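Local coordinates for protein S-adenosylmethionine decarboxylase proenzyme (Aquifex aeolicus, PDB 2III) that probably catalyses the decarboxylation of S-adenosylmethionine to the propylamine donor used in spermidine synthesis, through a pyruvoyl group made by self-cleavage, at residues G15-A18 / D19-D22. Residues are numbered along the deposited sequence; the frame is centred on the assembly and turned at random.
With MG (magnesium ion), chain B.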
loop_
_atom_site.group_PDB
_atom_site.type_symbol
_atom_site.label_atom_id
_atom_site.label_comp_id
_atom_site.label_asym_id
_atom_site.label_seq_id
_atom_site.Cartn_x
_atom_site.Cartn_y
_atom_site.Cartn_z
ATOM N N GLY A 15 1.795 -18.736 8.859
ATOM C CA GLY A 15 2.748 -19.727 9.319
ATOM C C GLY A 15 4.152 -19.175 9.401
ATOM O O GLY A 15 5.122 -19.926 9.340
ATOM N N VAL A 16 4.263 -17.858 9.541
ATOM C CA VAL A 16 5.566 -17.216 9.639
ATOM C C VAL A 16 6.048 -17.208 11.089
ATOM O O VAL A 16 5.311 -16.810 11.992
ATOM C CB VAL A 16 5.511 -15.759 9.142
ATOM C CG1 VAL A 16 6.861 -15.078 9.390
ATOM C CG2 VAL A 16 5.137 -15.725 7.654
ATOM N N ASP A 17 7.281 -17.652 11.313
ATOM C CA ASP A 17 7.836 -17.671 12.665
ATOM C C ASP A 17 7.744 -16.269 13.274
ATOM O O ASP A 17 8.101 -15.272 12.633
ATOM C CB ASP A 17 9.293 -18.153 12.631
ATOM C CG ASP A 17 9.414 -19.607 12.202
ATOM O OD1 ASP A 17 10.526 -20.038 11.826
ATOM O OD2 ASP A 17 8.392 -20.325 12.249
ATOM N N ALA A 18 7.244 -16.207 14.505
ATOM C CA ALA A 18 7.070 -14.953 15.238
ATOM C C ALA A 18 8.362 -14.157 15.385
ATOM O O ALA A 18 8.338 -12.933 15.397
ATOM C CB ALA A 18 6.489 -15.239 16.627
ATOM N N ASP A 19 9.487 -14.850 15.499
ATOM C CA ASP A 19 10.772 -14.178 15.669
ATOM C C ASP A 19 11.246 -13.453 14.412
ATOM O O ASP A 19 12.098 -12.576 14.489
ATOM C CB ASP A 19 11.842 -15.187 16.114
ATOM C CG ASP A 19 11.966 -16.371 15.161
ATOM O OD1 ASP A 19 10.985 -17.133 15.020
ATOM O OD2 ASP A 19 13.043 -16.540 14.550
ATOM N N LYS A 20 10.694 -13.814 13.257
ATOM C CA LYS A 20 11.092 -13.184 11.998
ATOM C C LYS A 20 10.354 -11.876 11.731
ATOM O O LYS A 20 10.771 -11.085 10.881
ATOM C CB LYS A 20 10.812 -14.108 10.814
ATOM C CG LYS A 20 11.645 -15.375 10.713
ATOM C CD LYS A 20 11.258 -16.116 9.424
ATOM C CE LYS A 20 12.089 -17.361 9.195
ATOM N NZ LYS A 20 11.860 -18.356 10.275
ATOM N N ILE A 21 9.268 -11.648 12.467
ATOM C CA ILE A 21 8.428 -10.473 12.256
ATOM C C ILE A 21 7.961 -9.742 13.510
ATOM O O ILE A 21 6.950 -9.038 13.467
ATOM C CB ILE A 21 7.156 -10.882 11.469
ATOM C CG1 ILE A 21 6.436 -12.004 12.226
ATOM C CG2 ILE A 21 7.528 -11.354 10.058
ATOM C CD1 ILE A 21 5.145 -12.515 11.571
ATOM N N ASP A 22 8.680 -9.877 14.620
ATOM C CA ASP A 22 8.239 -9.219 15.845
ATOM C C ASP A 22 8.802 -7.822 16.123
ATOM O O ASP A 22 8.125 -6.998 16.742
ATOM C CB ASP A 22 8.477 -10.143 17.056
ATOM C CG ASP A 22 9.946 -10.507 17.254
ATOM O OD1 ASP A 22 10.263 -11.117 18.296
ATOM O OD2 ASP A 22 10.780 -10.192 16.380
HETATM MG MG MG B . 12.860 -11.030 15.832
HETATM O O HOH W 1 8.888 -18.659 9.098
HETATM O O HOH W 2 13.886 -9.796 16.193
#
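Asp-17 and Lys-20 form a salt bridge over the outer side of this turn, OD1 of Asp-17 lying 2.6 Å from NZ of Lys-20. The lysine runs extended along the aspartate and bends only at its last torsion (chi4 63°), which turns the ammonium in to the carboxylate. Beneath it the backbone closes two successive, overlapping beta turns of type I-like shape: Lys-20 N donates to Asp-17 O at 3.0 Å, and Ile-21 N, weakly, to Ala-18 O. Water 1 accepts from Asp-17 N and, weakly, from NZ. Asp-19 OD1 sits 4.3 Å from Asp-17 OD1, so the lysine charge probably eases the repulsion between the two acids. With Lys-20 cut back to an alanine, Asp-17 is likely to lose its charge partner, leaving the carboxylate freer to turn.

The inner side is greasy and close-packed. Val-16 CG1 rests against both branches of Ile-21, 3.8 Å from CD1 and from CG2. At the exposed end, Asp-19 O and Asp-22 OD2 bind a magnesium ion at 2.2 and 2.3 Å; Asp-26 belongs to the same site.

The turn links strand 3-14 to helix 24-37 of the two-layer alpha/beta sandwich; Val-16 and Asp-22 make backbone hydrogen bonds to Gly-75 and Gly-54, in loops joining sheet strands, and Ile-21 O accepts from Thr-70 of strand 65-71.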